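Local coordinates for protein flavin-dependent monooxygenase, oxygenase subunit HsaA (Rhodococcus sp., PDB 2RFQ) that uses reduced flavin mononucleotide and molecular oxygen to ortho-hydroxylate the phenolic ring of a secosteroid during bacterial cholesterol breakdown, at residues 120-133 with 155-169. Sequence-based numbering, arbitrary orientation.
Sequences YAPMGAGQVVDGGY and GPVIKDGRPVDFVSF
Gly-126 sits between two backbone partners on strand 155-159: its N donates to Pro-156 O (3.0 Å), and its O accepts from Ile-158 N (2.6 Å). Val-128 N then reaches Ile-158 O, continuing the parallel ladder. On the face bearing Gln-127 and Ile-158, the glutamine bends at chi2 (71°), which swings its amide toward Ile-158, Gln-127 OE1 lying 3.6 Å from Ile-158 CG2. Gln-127 NE2 donates to Val-128 O (2.9 Å), in the carbonyl plane, while two waters link the amide to the hairpin turn, one from OE1 to Gly-161 N, the other from NE2 to Asp-160 N. A leucine in place of Gln-127 would probably leave both waters without their amide partner and the turn less firmly tied. Across the sheet, Phe-169 presents its edge to the face of Tyr-133 in a T-shaped pair (planes at 69°), and Phe-169 CZ lies 3.6 Å from Gly-126 CA, where a side chain would collide. Tyr-133 CE1 also packs on Val-157 CG2. Toward the presumed flavin site, Pro-122 CB meets the edge of Phe-166 at CE1 (3.7 Å), and Tyr-120, which probably helps bind FMN, hydrogen-bonds His-95 ND1 through OH. Parallel pairing flanked by antiparallel hairpins illustrates the mixed beta domain of the acyl-CoA dehydrogenase fold.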
loop_
_atom_site.group_PDB
_atom_site.type_symbol
_atom_site.label_atom_id
_atom_site.label_comp_id
_atom_site.label_asym_id
_atom_site.label_seq_id
_atom_site.Cartn_x
_atom_site.Cartn_y
_atom_site.Cartn_z
ATOM N N TYR A 120 -11.580 26.128 -16.716
ATOM C CA TYR A 120 -11.781 26.944 -15.497
ATOM C C TYR A 120 -10.504 27.415 -14.824
ATOM O O TYR A 120 -10.540 28.357 -14.005
ATOM C CB TYR A 120 -12.663 26.206 -14.487
ATOM C CG TYR A 120 -14.104 26.024 -14.902
ATOM C CD1 TYR A 120 -14.948 27.125 -15.108
ATOM C CD2 TYR A 120 -14.639 24.740 -15.065
ATOM C CE1 TYR A 120 -16.302 26.926 -15.476
ATOM C CE2 TYR A 120 -15.967 24.534 -15.421
ATOM C CZ TYR A 120 -16.800 25.641 -15.634
ATOM O OH TYR A 120 -18.132 25.465 -15.972
ATOM N N ALA A 121 -9.371 26.795 -15.171
ATOM C CA ALA A 121 -8.079 27.229 -14.636
ATOM C C ALA A 121 -7.754 28.623 -15.173
ATOM O O ALA A 121 -8.110 28.949 -16.309
ATOM C CB ALA A 121 -6.983 26.261 -15.042
ATOM N N PRO A 122 -7.081 29.463 -14.368
ATOM C CA PRO A 122 -6.849 30.814 -14.861
ATOM C C PRO A 122 -5.756 30.846 -15.918
ATOM O O PRO A 122 -4.565 30.783 -15.589
ATOM C CB PRO A 122 -6.402 31.587 -13.612
ATOM C CG PRO A 122 -5.830 30.545 -12.690
ATOM C CD PRO A 122 -6.540 29.247 -13.007
HETATM N N MSE A 123 -6.170 30.923 -17.176
HETATM C CA MSE A 123 -5.241 31.016 -18.300
HETATM C C MSE A 123 -5.552 32.230 -19.170
HETATM O O MSE A 123 -5.164 32.306 -20.349
HETATM C CB MSE A 123 -5.226 29.695 -19.085
HETATM C CG MSE A 123 -4.592 28.589 -18.262
HETATM SE SE MSE A 123 -4.453 26.900 -19.247
HETATM C CE MSE A 123 -6.125 26.119 -18.714
ATOM N N GLY A 124 -6.237 33.195 -18.554
ATOM C CA GLY A 124 -6.538 34.467 -19.174
ATOM C C GLY A 124 -7.133 35.381 -18.117
ATOM O O GLY A 124 -7.204 35.013 -16.949
ATOM N N ALA A 125 -7.552 36.570 -18.530
ATOM C CA ALA A 125 -8.055 37.562 -17.582
ATOM C C ALA A 125 -8.949 38.542 -18.307
ATOM O O ALA A 125 -8.871 38.667 -19.541
ATOM C CB ALA A 125 -6.881 38.301 -16.898
ATOM N N GLY A 126 -9.773 39.259 -17.535
ATOM C CA GLY A 126 -10.694 40.241 -18.083
ATOM C C GLY A 126 -10.473 41.600 -17.443
ATOM O O GLY A 126 -10.518 41.728 -16.226
ATOM N N GLN A 127 -10.230 42.615 -18.264
ATOM C CA GLN A 127 -10.058 43.987 -17.776
ATOM C C GLN A 127 -11.393 44.706 -17.779
ATOM O O GLN A 127 -12.095 44.672 -18.778
ATOM C CB GLN A 127 -9.069 44.744 -18.674
ATOM C CG GLN A 127 -9.141 46.261 -18.573
ATOM C CD GLN A 127 -8.611 46.793 -17.248
ATOM O OE1 GLN A 127 -7.601 46.301 -16.733
ATOM N NE2 GLN A 127 -9.279 47.817 -16.704
ATOM N N VAL A 128 -11.711 45.381 -16.673
ATOM C CA VAL A 128 -12.918 46.192 -16.580
ATOM C C VAL A 128 -12.904 47.270 -17.659
ATOM O O VAL A 128 -11.920 48.011 -17.796
ATOM C CB VAL A 128 -13.058 46.825 -15.166
ATOM C CG1 VAL A 128 -14.173 47.884 -15.122
ATOM C CG2 VAL A 128 -13.326 45.751 -14.125
ATOM N N VAL A 129 -14.007 47.354 -18.408
ATOM C CA VAL A 129 -14.260 48.421 -19.385
ATOM C C VAL A 129 -15.733 48.775 -19.307
ATOM O O VAL A 129 -16.506 48.046 -18.695
ATOM C CB VAL A 129 -13.891 48.014 -20.853
ATOM C CG1 VAL A 129 -12.404 47.726 -20.974
ATOM C CG2 VAL A 129 -14.761 46.837 -21.369
ATOM N N ASP A 130 -16.132 49.891 -19.911
ATOM C CA ASP A 130 -17.549 50.238 -19.933
ATOM C C ASP A 130 -18.358 49.089 -20.525
ATOM O O ASP A 130 -18.076 48.635 -21.637
ATOM C CB ASP A 130 -17.782 51.497 -20.760
ATOM C CG ASP A 130 -17.255 52.753 -20.084
ATOM O OD1 ASP A 130 -16.935 52.715 -18.868
ATOM O OD2 ASP A 130 -17.173 53.791 -20.777
ATOM N N GLY A 131 -19.338 48.605 -19.766
ATOM C CA GLY A 131 -20.276 47.606 -20.273
ATOM C C GLY A 131 -19.848 46.164 -20.071
ATOM O O GLY A 131 -20.582 45.252 -20.442
ATOM N N GLY A 132 -18.674 45.958 -19.475
ATOM C CA GLY A 132 -18.184 44.587 -19.271
ATOM C C GLY A 132 -16.678 44.517 -19.127
ATOM O O GLY A 132 -16.102 45.172 -18.244
ATOM N N TYR A 133 -16.060 43.682 -19.970
ATOM C CA TYR A 133 -14.642 43.312 -19.842
ATOM C C TYR A 133 -13.986 43.096 -21.184
ATOM O O TYR A 133 -14.630 42.644 -22.147
ATOM C CB TYR A 133 -14.480 42.013 -19.013
ATOM C CG TYR A 133 -15.256 42.036 -17.726
ATOM C CD1 TYR A 133 -14.647 42.419 -16.527
ATOM C CD2 TYR A 133 -16.625 41.727 -17.714
ATOM C CE1 TYR A 133 -15.376 42.477 -15.346
ATOM C CE2 TYR A 133 -17.349 41.784 -16.554
ATOM C CZ TYR A 133 -16.731 42.150 -15.381
ATOM O OH TYR A 133 -17.461 42.200 -14.227
ATOM N N GLY A 155 -11.134 33.030 -14.914
ATOM C CA GLY A 155 -9.995 33.915 -14.767
ATOM C C GLY A 155 -10.291 35.071 -13.848
ATOM O O GLY A 155 -11.451 35.270 -13.452
ATOM N N PRO A 156 -9.245 35.832 -13.503
ATOM C CA PRO A 156 -9.464 37.015 -12.692
ATOM C C PRO A 156 -10.016 38.180 -13.503
ATOM O O PRO A 156 -9.786 38.292 -14.723
ATOM C CB PRO A 156 -8.056 37.353 -12.189
ATOM C CG PRO A 156 -7.173 36.949 -13.332
ATOM C CD PRO A 156 -7.824 35.668 -13.866
ATOM N N VAL A 157 -10.756 39.042 -12.807
ATOM C CA VAL A 157 -11.109 40.372 -13.292
ATOM C C VAL A 157 -10.005 41.330 -12.870
ATOM O O VAL A 157 -9.579 41.317 -11.709
ATOM C CB VAL A 157 -12.464 40.844 -12.692
ATOM C CG1 VAL A 157 -12.661 42.378 -12.856
ATOM C CG2 VAL A 157 -13.605 40.081 -13.308
ATOM N N ILE A 158 -9.544 42.145 -13.822
ATOM C CA ILE A 158 -8.489 43.120 -13.579
ATOM C C ILE A 158 -9.076 44.532 -13.510
ATOM O O ILE A 158 -9.755 44.996 -14.428
ATOM C CB ILE A 158 -7.372 43.011 -14.653
ATOM C CG1 ILE A 158 -6.853 41.554 -14.778
ATOM C CG2 ILE A 158 -6.244 44.011 -14.368
ATOM C CD1 ILE A 158 -6.140 40.998 -13.521
ATOM N N LYS A 159 -8.820 45.206 -12.395
ATOM C CA LYS A 159 -9.354 46.531 -12.155
ATOM C C LYS A 159 -8.258 47.299 -11.429
ATOM O O LYS A 159 -7.714 46.800 -10.446
ATOM C CB LYS A 159 -10.612 46.400 -11.309
ATOM C CG LYS A 159 -11.346 47.691 -11.083
ATOM C CD LYS A 159 -12.631 47.413 -10.341
ATOM C CE LYS A 159 -13.131 48.656 -9.657
ATOM N NZ LYS A 159 -14.418 48.343 -8.992
ATOM N N ASP A 160 -7.907 48.482 -11.935
ATOM C CA ASP A 160 -6.719 49.229 -11.463
ATOM C C ASP A 160 -5.468 48.344 -11.496
ATOM O O ASP A 160 -4.607 48.416 -10.602
ATOM C CB ASP A 160 -6.944 49.827 -10.048
ATOM N N GLY A 161 -5.394 47.514 -12.542
ATOM C CA GLY A 161 -4.321 46.521 -12.774
ATOM C C GLY A 161 -4.032 45.565 -11.603
ATOM O O GLY A 161 -2.897 45.148 -11.356
ATOM N N ARG A 162 -5.110 45.192 -10.921
ATOM C CA ARG A 162 -5.075 44.257 -9.822
ATOM C C ARG A 162 -6.231 43.293 -10.060
ATOM O O ARG A 162 -7.247 43.714 -10.631
ATOM C CB ARG A 162 -5.293 44.994 -8.533
ATOM N N PRO A 163 -6.077 42.015 -9.639
ATOM C CA PRO A 163 -7.180 41.045 -9.694
ATOM C C PRO A 163 -8.112 41.224 -8.504
ATOM O O PRO A 163 -7.657 41.325 -7.359
ATOM C CB PRO A 163 -6.472 39.685 -9.628
ATOM C CG PRO A 163 -5.178 39.962 -8.889
ATOM C CD PRO A 163 -4.831 41.413 -9.122
ATOM N N VAL A 164 -9.402 41.321 -8.772
ATOM C CA VAL A 164 -10.353 41.709 -7.729
ATOM C C VAL A 164 -11.472 40.685 -7.537
ATOM O O VAL A 164 -12.257 40.784 -6.592
ATOM C CB VAL A 164 -10.960 43.102 -8.013
ATOM C CG1 VAL A 164 -9.887 44.194 -7.896
ATOM C CG2 VAL A 164 -11.621 43.133 -9.391
ATOM N N ASP A 165 -11.539 39.708 -8.436
ATOM C CA ASP A 165 -12.615 38.718 -8.404
ATOM C C ASP A 165 -12.143 37.566 -9.248
ATOM O O ASP A 165 -11.227 37.731 -10.044
ATOM C CB ASP A 165 -13.887 39.313 -9.015
ATOM C CG ASP A 165 -15.162 38.527 -8.673
ATOM O OD1 ASP A 165 -15.126 37.533 -7.913
ATOM O OD2 ASP A 165 -16.225 38.941 -9.174
ATOM N N PHE A 166 -12.741 36.396 -9.055
ATOM C CA PHE A 166 -12.469 35.272 -9.949
ATOM C C PHE A 166 -13.785 34.823 -10.512
ATOM O O PHE A 166 -14.710 34.503 -9.763
ATOM C CB PHE A 166 -11.780 34.124 -9.238
ATOM C CG PHE A 166 -11.160 33.132 -10.187
ATOM C CD1 PHE A 166 -9.805 33.215 -10.504
ATOM C CD2 PHE A 166 -11.937 32.143 -10.789
ATOM C CE1 PHE A 166 -9.225 32.310 -11.404
ATOM C CE2 PHE A 166 -11.375 31.232 -11.684
ATOM C CZ PHE A 166 -10.010 31.319 -11.997
ATOM N N VAL A 167 -13.870 34.805 -11.841
ATOM C CA VAL A 167 -15.154 34.682 -12.526
ATOM C C VAL A 167 -15.052 33.687 -13.680
ATOM O O VAL A 167 -13.954 33.226 -14.016
ATOM C CB VAL A 167 -15.571 36.056 -13.113
ATOM C CG1 VAL A 167 -15.654 37.122 -12.022
ATOM C CG2 VAL A 167 -14.573 36.491 -14.187
ATOM N N SER A 168 -16.196 33.374 -14.281
ATOM C CA SER A 168 -16.219 32.729 -15.588
ATOM C C SER A 168 -16.739 33.707 -16.625
ATOM O O SER A 168 -17.787 34.331 -16.431
ATOM C CB SER A 168 -17.118 31.483 -15.584
ATOM O OG SER A 168 -16.591 30.491 -14.715
ATOM N N PHE A 169 -16.001 33.828 -17.725
ATOM C CA PHE A 169 -16.434 34.628 -18.865
ATOM C C PHE A 169 -17.118 33.719 -19.868
ATOM O O PHE A 169 -16.519 32.739 -20.342
ATOM C CB PHE A 169 -15.222 35.288 -19.528
ATOM C CG PHE A 169 -14.395 36.129 -18.589
ATOM C CD1 PHE A 169 -14.787 37.434 -18.264
ATOM C CD2 PHE A 169 -13.229 35.617 -18.029
ATOM C CE1 PHE A 169 -14.016 38.186 -17.385
ATOM C CE2 PHE A 169 -12.441 36.388 -17.151
ATOM C CZ PHE A 169 -12.834 37.664 -16.838
HETATM O O HOH W 1 -6.445 47.787 -15.067
HETATM O O HOH W 2 -9.513 49.327 -14.344
#